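Local coordinates for protein dUTPase (Streptococcus mutans, PDB 3H6X) that probably hydrolyses dUTP to dUMP and diphosphate, as a magnesium-binding jelly-roll enzyme of the trimeric dUTPase family, at residues Y13-L18 against K33-R37; A28-L32 against V120-F124; V52-M56 against Y89-P93. All blocks are in the same frame, centred on the assembly; numbering follows the deposited sequence.

Contact 1: residues Y13-L18 against K33-R37; sequences YTDENL and KVAER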
loop_
_atom_site.group_PDB
_atom_site.type_symbol
_atom_site.label_atom_id
_atom_site.label_comp_id
_atom_site.label_asym_id
_atom_site.label_seq_id
_atom_site.Cartn_x
_atom_site.Cartn_y
_atom_site.Cartn_z
ATOM N N TYR B 13 0.469 16.937 22.810
ATOM C CA TYR B 13 -0.037 17.963 21.891
ATOM C C TYR B 13 -1.448 18.381 22.267
ATOM O O TYR B 13 -2.267 17.554 22.725
ATOM C CB TYR B 13 0.024 17.482 20.430
ATOM C CG TYR B 13 1.428 17.300 19.912
ATOM C CD1 TYR B 13 2.148 18.374 19.373
ATOM C CD2 TYR B 13 2.064 16.067 19.996
ATOM C CE1 TYR B 13 3.437 18.203 18.930
ATOM C CE2 TYR B 13 3.355 15.901 19.548
ATOM C CZ TYR B 13 4.038 16.965 19.013
ATOM O OH TYR B 13 5.323 16.790 18.577
ATOM N N THR B 14 -1.752 19.659 22.065
ATOM C CA THR B 14 -3.057 20.178 22.425
ATOM C C THR B 14 -3.758 20.921 21.283
ATOM O O THR B 14 -4.901 21.337 21.451
ATOM C CB THR B 14 -2.996 21.128 23.638
ATOM O OG1 THR B 14 -2.123 22.227 23.356
ATOM C CG2 THR B 14 -2.506 20.376 24.865
ATOM N N ASP B 15 -3.102 21.071 20.140
ATOM C CA ASP B 15 -3.686 21.799 19.009
ATOM C C ASP B 15 -4.730 20.944 18.310
ATOM O O ASP B 15 -4.391 19.984 17.617
ATOM C CB ASP B 15 -2.603 22.217 18.010
ATOM C CG ASP B 15 -3.141 23.104 16.893
ATOM O OD1 ASP B 15 -4.382 23.281 16.816
ATOM O OD2 ASP B 15 -2.322 23.628 16.098
ATOM N N GLU B 16 -6.003 21.313 18.460
ATOM C CA GLU B 16 -7.073 20.486 17.899
ATOM C C GLU B 16 -7.117 20.524 16.365
ATOM O O GLU B 16 -7.795 19.695 15.727
ATOM C CB GLU B 16 -8.418 20.800 18.550
ATOM C CG GLU B 16 -8.401 20.327 20.017
ATOM C CD GLU B 16 -9.722 20.498 20.724
ATOM O OE1 GLU B 16 -10.344 21.570 20.573
ATOM O OE2 GLU B 16 -10.133 19.559 21.450
ATOM N N ASN B 17 -6.344 21.442 15.785
ATOM C CA ASN B 17 -6.149 21.477 14.343
ATOM C C ASN B 17 -5.542 20.170 13.840
ATOM O O ASN B 17 -5.679 19.830 12.670
ATOM C CB ASN B 17 -5.223 22.635 13.978
ATOM C CG ASN B 17 -5.438 23.127 12.563
ATOM O OD1 ASN B 17 -6.463 22.852 11.944
ATOM N ND2 ASN B 17 -4.471 23.872 12.047
ATOM N N LEU B 18 -4.847 19.452 14.721
ATOM C CA LEU B 18 -4.201 18.190 14.317
ATOM C C LEU B 18 -5.159 17.010 14.216
ATOM O O LEU B 18 -4.785 15.958 13.713
ATOM C CB LEU B 18 -3.083 17.804 15.286
ATOM C CG LEU B 18 -1.921 18.787 15.337
ATOM C CD1 LEU B 18 -0.913 18.414 16.434
ATOM C CD2 LEU B 18 -1.237 18.844 13.986
ATOM N N LYS B 33 -1.774 15.245 9.971
ATOM C CA LYS B 33 -0.946 16.430 9.768
ATOM C C LYS B 33 0.357 16.329 10.548
ATOM O O LYS B 33 0.478 15.519 11.461
ATOM C CB LYS B 33 -1.713 17.673 10.218
ATOM C CG LYS B 33 -2.894 18.026 9.302
ATOM C CD LYS B 33 -3.757 19.135 9.908
ATOM C CE LYS B 33 -4.828 19.582 8.909
ATOM N NZ LYS B 33 -5.736 20.614 9.510
ATOM N N VAL B 34 1.330 17.154 10.153
ATOM C CA VAL B 34 2.624 17.233 10.807
ATOM C C VAL B 34 2.483 17.974 12.123
ATOM O O VAL B 34 1.994 19.086 12.138
ATOM C CB VAL B 34 3.623 17.962 9.871
ATOM C CG1 VAL B 34 4.953 18.174 10.575
ATOM C CG2 VAL B 34 3.811 17.138 8.581
ATOM N N ALA B 35 2.903 17.360 13.234
ATOM C CA ALA B 35 2.590 17.917 14.562
ATOM C C ALA B 35 3.513 19.075 14.934
ATOM O O ALA B 35 3.148 19.985 15.676
ATOM C CB ALA B 35 2.680 16.841 15.620
ATOM N N GLU B 36 4.728 19.025 14.409
ATOM C CA GLU B 36 5.702 20.068 14.692
ATOM C C GLU B 36 6.661 20.166 13.531
ATOM O O GLU B 36 6.882 19.188 12.810
ATOM C CB GLU B 36 6.486 19.743 15.957
ATOM C CG GLU B 36 7.352 18.531 15.819
ATOM C CD GLU B 36 8.202 18.269 17.057
ATOM O OE1 GLU B 36 7.994 18.959 18.092
ATOM O OE2 GLU B 36 9.068 17.358 16.979
ATOM N N ARG B 37 7.251 21.339 13.349
ATOM C CA ARG B 37 8.155 21.515 12.222
ATOM C C ARG B 37 9.202 20.400 12.183
ATOM O O ARG B 37 9.858 20.098 13.192
ATOM C CB ARG B 37 8.832 22.891 12.280
ATOM C CG ARG B 37 9.819 23.114 11.140
ATOM C CD ARG B 37 10.610 24.413 11.285
ATOM N NE ARG B 37 9.942 25.530 10.635
ATOM C CZ ARG B 37 9.539 26.632 11.268
ATOM N NH1 ARG B 37 9.740 26.768 12.578
ATOM N NH2 ARG B 37 8.931 27.606 10.594
HETATM O O HOH W 1 6.293 18.784 20.145
HETATM O O HOH W 2 -7.514 18.795 10.480
HETATM O O HOH W 3 -2.513 14.762 12.659
#
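Two loops of the jelly-roll barrel meet here: the segment 13-18, which follows strand 6-9 and ends in a 3-10 turn, and the segment 33-37, which links strands 30-33 and 38-40. The apolar part of the contact centres on A35. Its CB stands 3.9 Å from the centroid of the Y13 ring and 21° off the ring normal, which makes this a CH-pi contact over the face, displaced toward the CZ and CE1 rim. L18 meets the same methyl group, with CD1 4.0 Å from A35 CB, while its other branch, CD2, lies against V34 O and K33 CB; L18 also packs on L9 of strand 6-9. At the outer end, water 1 lies between the Y13 hydroxyl, where its bond is weak, and the E36 carboxylate, donating to E36 OE1 at 2.7 Å.

K33 carries the polar interactions at the 3-10 end. Its chain is extended beyond CG, and this reach carries the ammonium group to the backbone of the turn, where NZ donates to N17 O at 3.3 Å. Water 2 bridges the same two atoms. D15, just before the 3-10 segment, makes an Asx turn: N17 N donates to D15 OD1 at 2.9 Å, from 51° above the carboxylate plane. Water 3 accepts from K33 N and lies within hydrogen-bonding distance of L18 O, both at 2.8 Å.

Contact 2: residues A28-L32 against V120-F124; sequences AGYDL and VQGVF
With chi1 at -72°, Y30 sets CG anti to its carbonyl carbon, which puts the CD1 edge of the ring 3.6 Å from G122 O, in the ring plane. L32 has a similar first torsion (-78°), and its CD1 comes over the backbone of the same glycine. The setting is an antiparallel pairing in the jelly-roll, strand 30-33 against strand 118-126. Y30 and G122 form a hydrogen-bonded pair: Y30 N donates to G122 O and G122 N to Y30 O, both at 2.8 Å, the first with an N-H...O angle of 169°. D31 and Q121 follow as a non-hydrogen-bonded pair, then L32 N reaches V120 O at 2.9 Å.

The two faces differ in chemistry. On the one carrying Y30, L32 and V120, L32 CB packs on V120 CG2, and the absence of a side chain at G122 lets L32 CD1 come within 3.8 Å of G122 N. On the other, D31 and Q121 lie side by side and point the same way, with D31 OD1 3.8 Å from Q121 CB; the amide of Q121 donates to D66 O. Y30 also reaches the subunit interface: its OH is hydrogen-bonded to I130 N of the second subunit. Before strand 30-33 begins, at A28, the two backbones separate and water 4 spans them: it donates to A28 O at 2.8 Å and accepts from F124 N.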
loop_
_atom_site.group_PDB
_atom_site.type_symbol
_atom_site.label_atom_id
_atom_site.label_comp_id
_atom_site.label_asym_id
_atom_site.label_seq_id
_atom_site.Cartn_x
_atom_site.Cartn_y
_atom_site.Cartn_z
ATOM N N ALA B 28 -12.357 8.449 1.463
ATOM C CA ALA B 28 -12.085 7.282 2.283
ATOM C C ALA B 28 -11.164 7.663 3.437
ATOM O O ALA B 28 -11.237 7.067 4.511
ATOM C CB ALA B 28 -11.421 6.215 1.461
ATOM N N GLY B 29 -10.271 8.619 3.167
ATOM C CA GLY B 29 -9.154 8.910 4.054
ATOM C C GLY B 29 -9.313 10.139 4.931
ATOM O O GLY B 29 -9.949 11.123 4.534
ATOM N N TYR B 30 -8.743 10.053 6.130
ATOM C CA TYR B 30 -8.638 11.153 7.089
ATOM C C TYR B 30 -7.241 11.706 6.985
ATOM O O TYR B 30 -6.272 10.960 7.057
ATOM C CB TYR B 30 -8.878 10.632 8.517
ATOM C CG TYR B 30 -10.327 10.279 8.730
ATOM C CD1 TYR B 30 -10.813 9.026 8.379
ATOM C CD2 TYR B 30 -11.224 11.220 9.240
ATOM C CE1 TYR B 30 -12.156 8.717 8.529
ATOM C CE2 TYR B 30 -12.567 10.919 9.396
ATOM C CZ TYR B 30 -13.020 9.668 9.036
ATOM O OH TYR B 30 -14.344 9.353 9.183
ATOM N N ASP B 31 -7.122 13.019 6.805
ATOM C CA ASP B 31 -5.797 13.591 6.542
ATOM C C ASP B 31 -5.064 13.901 7.842
ATOM O O ASP B 31 -5.451 14.808 8.575
ATOM C CB ASP B 31 -5.927 14.845 5.671
ATOM C CG ASP B 31 -6.472 14.529 4.277
ATOM O OD1 ASP B 31 -5.983 13.563 3.651
ATOM O OD2 ASP B 31 -7.363 15.260 3.804
ATOM N N LEU B 32 -4.003 13.141 8.112
ATOM C CA LEU B 32 -3.155 13.381 9.274
ATOM C C LEU B 32 -2.141 14.477 8.952
ATOM O O LEU B 32 -1.711 14.634 7.806
ATOM C CB LEU B 32 -2.442 12.085 9.712
ATOM C CG LEU B 32 -3.289 11.084 10.505
ATOM C CD1 LEU B 32 -4.235 10.311 9.600
ATOM C CD2 LEU B 32 -2.370 10.110 11.238
ATOM N N VAL B 120 -0.092 12.297 5.561
ATOM C CA VAL B 120 -0.568 10.995 5.108
ATOM C C VAL B 120 -2.086 10.941 5.246
ATOM O O VAL B 120 -2.671 11.804 5.891
ATOM C CB VAL B 120 0.048 9.799 5.890
ATOM C CG1 VAL B 120 1.551 9.675 5.614
ATOM C CG2 VAL B 120 -0.224 9.945 7.368
ATOM N N GLN B 121 -2.730 9.974 4.598
ATOM C CA GLN B 121 -4.163 9.783 4.810
ATOM C C GLN B 121 -4.431 8.445 5.484
ATOM O O GLN B 121 -3.826 7.436 5.145
ATOM C CB GLN B 121 -4.925 9.876 3.502
ATOM C CG GLN B 121 -4.468 8.934 2.431
ATOM C CD GLN B 121 -5.071 9.295 1.070
ATOM O OE1 GLN B 121 -6.259 9.531 0.974
ATOM N NE2 GLN B 121 -4.246 9.343 0.032
ATOM N N GLY B 122 -5.328 8.445 6.461
ATOM C CA GLY B 122 -5.625 7.224 7.188
ATOM C C GLY B 122 -7.009 6.689 6.834
ATOM O O GLY B 122 -7.981 7.443 6.804
ATOM N N VAL B 123 -7.089 5.386 6.580
ATOM C CA VAL B 123 -8.349 4.727 6.250
ATOM C C VAL B 123 -8.593 3.575 7.228
ATOM O O VAL B 123 -7.722 2.734 7.424
ATOM C CB VAL B 123 -8.336 4.170 4.809
ATOM C CG1 VAL B 123 -9.700 3.559 4.466
ATOM C CG2 VAL B 123 -7.958 5.269 3.799
ATOM N N PHE B 124 -9.773 3.540 7.842
ATOM C CA PHE B 124 -10.144 2.456 8.753
ATOM C C PHE B 124 -10.856 1.355 7.982
ATOM O O PHE B 124 -11.758 1.658 7.189
ATOM C CB PHE B 124 -11.120 2.982 9.809
ATOM C CG PHE B 124 -10.506 3.945 10.804
ATOM C CD1 PHE B 124 -9.982 3.479 12.006
ATOM C CD2 PHE B 124 -10.478 5.303 10.545
ATOM C CE1 PHE B 124 -9.449 4.350 12.924
ATOM C CE2 PHE B 124 -9.954 6.191 11.469
ATOM C CZ PHE B 124 -9.430 5.717 12.659
HETATM O O HOH W 4 -11.574 5.622 6.924
HETATM O O HOH W 5 -9.206 9.886 0.638
HETATM O O HOH W 6 -6.346 12.354 0.674
#

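Contact 3: residues V52-M56 against Y89-P93; sequences VKAYM and YYNNP
This is a strand-to-loop contact toward the outside of the subunit, in which Y90, from the loop between strands 82-85 and 100-105, lays its ring against strand 52-55. Y55 CB sits 3.6 Å from the centroid of the Y90 ring and only 3° off its normal, so the CH-pi contact is centred on the face. On the opposite face lies CG of the neighbouring N91, also over the centre, and the ring is thus held between Y55 CB and the amide carbon of N91. The rings of Y55 and Y90 meet obliquely, with planes at 58°, as the two side chains run side by side in the same direction.

The loop makes a type II beta turn from Y89 to N92, closed by N92 N donating to Y89 O at 3.1 Å. Strand 52-55 pairs antiparallel with strand 6-9 in the jelly-roll, and Y90 OH is hydrogen-bonded to E8 OE1 of that strand. Y55 OH instead reaches D131 of the second subunit.

The K53 chain passes alongside the CD1-CE1 side of the ring, its CD 3.8 Å from Y90 CE1. Beyond CG it is extended, and NZ donates to N91 OD1 at 2.7 Å, lying in the carbonyl plane with a C=O...N angle of 146°; a salt bridge to E96 gives this ammonium group a second partner. Close to the backbone, A54 O lies 3.2 Å from Y90 CB, and water 7 lies within hydrogen-bonding distance of A54 O, at 2.8 Å, while accepting a weak bond from Y90 N.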
loop_
_atom_site.group_PDB
_atom_site.type_symbol
_atom_site.label_atom_id
_atom_site.label_comp_id
_atom_site.label_asym_id
_atom_site.label_seq_id
_atom_site.Cartn_x
_atom_site.Cartn_y
_atom_site.Cartn_z
ATOM N N VAL B 52 -1.275 12.496 16.973
ATOM C CA VAL B 52 -2.503 11.768 17.302
ATOM C C VAL B 52 -2.320 10.264 17.502
ATOM O O VAL B 52 -1.331 9.680 17.066
ATOM C CB VAL B 52 -3.605 11.999 16.234
ATOM C CG1 VAL B 52 -3.988 13.487 16.160
ATOM C CG2 VAL B 52 -3.181 11.459 14.870
ATOM N N LYS B 53 -3.273 9.667 18.216
ATOM C CA LYS B 53 -3.372 8.217 18.357
ATOM C C LYS B 53 -4.752 7.819 17.853
ATOM O O LYS B 53 -5.621 8.672 17.687
ATOM C CB LYS B 53 -3.206 7.811 19.824
ATOM C CG LYS B 53 -4.114 8.600 20.777
ATOM C CD LYS B 53 -3.778 8.302 22.257
ATOM C CE LYS B 53 -4.681 9.116 23.188
ATOM N NZ LYS B 53 -4.243 8.989 24.642
ATOM N N ALA B 54 -4.951 6.532 17.572
ATOM C CA ALA B 54 -6.227 6.100 16.990
ATOM C C ALA B 54 -6.767 4.885 17.718
ATOM O O ALA B 54 -6.042 3.955 17.955
ATOM C CB ALA B 54 -6.063 5.775 15.502
ATOM N N TYR B 55 -8.051 4.915 18.048
ATOM C CA TYR B 55 -8.723 3.771 18.664
ATOM C C TYR B 55 -9.679 3.191 17.629
ATOM O O TYR B 55 -10.081 3.894 16.696
ATOM C CB TYR B 55 -9.478 4.202 19.942
ATOM C CG TYR B 55 -10.539 5.243 19.706
ATOM C CD1 TYR B 55 -11.863 4.874 19.458
ATOM C CD2 TYR B 55 -10.219 6.602 19.734
ATOM C CE1 TYR B 55 -12.847 5.829 19.250
ATOM C CE2 TYR B 55 -11.192 7.578 19.508
ATOM C CZ TYR B 55 -12.500 7.181 19.271
ATOM O OH TYR B 55 -13.465 8.152 19.037
HETATM N N MSE B 56 -9.999 1.906 17.759
HETATM C CA MSE B 56 -10.908 1.265 16.809
HETATM C C MSE B 56 -11.467 -0.000 17.448
HETATM O O MSE B 56 -11.137 -0.319 18.602
HETATM C CB MSE B 56 -10.149 0.922 15.519
HETATM C CG MSE B 56 -8.951 0.028 15.803
HETATM SE SE MSE B 56 -7.558 0.133 14.428
HETATM C CE MSE B 56 -8.167 1.731 13.518
ATOM N N TYR B 89 -2.226 -0.533 19.463
ATOM C CA TYR B 89 -1.132 0.432 19.530
ATOM C C TYR B 89 -1.577 1.609 20.410
ATOM O O TYR B 89 -0.807 2.137 21.206
ATOM C CB TYR B 89 -0.773 0.874 18.106
ATOM C CG TYR B 89 0.456 1.759 17.992
ATOM C CD1 TYR B 89 1.708 1.321 18.412
ATOM C CD2 TYR B 89 0.355 3.005 17.409
ATOM C CE1 TYR B 89 2.840 2.156 18.281
ATOM C CE2 TYR B 89 1.447 3.836 17.280
ATOM C CZ TYR B 89 2.676 3.412 17.710
ATOM O OH TYR B 89 3.747 4.272 17.551
ATOM N N TYR B 90 -2.852 1.978 20.284
ATOM C CA TYR B 90 -3.492 3.030 21.081
ATOM C C TYR B 90 -3.190 2.910 22.564
ATOM O O TYR B 90 -3.418 1.860 23.164
ATOM C CB TYR B 90 -5.002 2.927 20.851
ATOM C CG TYR B 90 -5.895 3.873 21.616
ATOM C CD1 TYR B 90 -5.950 5.231 21.293
ATOM C CD2 TYR B 90 -6.732 3.394 22.631
ATOM C CE1 TYR B 90 -6.810 6.094 21.985
ATOM C CE2 TYR B 90 -7.590 4.245 23.309
ATOM C CZ TYR B 90 -7.625 5.587 22.992
ATOM O OH TYR B 90 -8.494 6.429 23.671
ATOM N N ASN B 91 -2.696 4.002 23.145
ATOM C CA ASN B 91 -2.438 4.072 24.585
ATOM C C ASN B 91 -1.399 3.080 25.122
ATOM O O ASN B 91 -1.392 2.786 26.324
ATOM C CB ASN B 91 -3.745 3.963 25.379
ATOM C CG ASN B 91 -4.495 5.274 25.450
ATOM O OD1 ASN B 91 -3.937 6.336 25.172
ATOM N ND2 ASN B 91 -5.777 5.211 25.846
ATOM N N ASN B 92 -0.514 2.586 24.259
ATOM C CA ASN B 92 0.562 1.708 24.727
ATOM C C ASN B 92 1.468 2.481 25.698
ATOM O O ASN B 92 1.515 3.712 25.653
ATOM C CB ASN B 92 1.338 1.067 23.559
ATOM C CG ASN B 92 2.258 2.056 22.839
ATOM O OD1 ASN B 92 2.043 2.414 21.669
ATOM N ND2 ASN B 92 3.294 2.492 23.536
ATOM N N PRO B 93 2.143 1.764 26.615
ATOM C CA PRO B 93 2.913 2.440 27.665
ATOM C C PRO B 93 4.178 3.125 27.167
ATOM O O PRO B 93 4.757 3.895 27.942
ATOM C CB PRO B 93 3.310 1.302 28.619
ATOM C CG PRO B 93 2.704 0.054 28.099
ATOM C CD PRO B 93 2.228 0.295 26.700
HETATM O O HOH W 7 -3.834 2.276 17.535
#

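Contact 2 is the buried one, about 8 Å from the centre of the chain; contacts 1 and 3, each with its centre about 12 Å away, are only partly buried. Contact 2 rests on regular backbone pairing, whereas in contacts 1 and 3 a tyrosine ring takes an aliphatic group on its face and a lysine bonds to an oxygen of the partner segment. Contact 2 borders the second subunit broadly, contact 3 reaches it through Y55 OH, and no other chain of the assembly touches contact 1. Strand 6-9 touches both outer contacts. Contact 1 continues contact 2 from L32 to K33; contact 3 meets both others, partly through V52, which touches L18 and L32, and through Y55 O, beside the F124 ring.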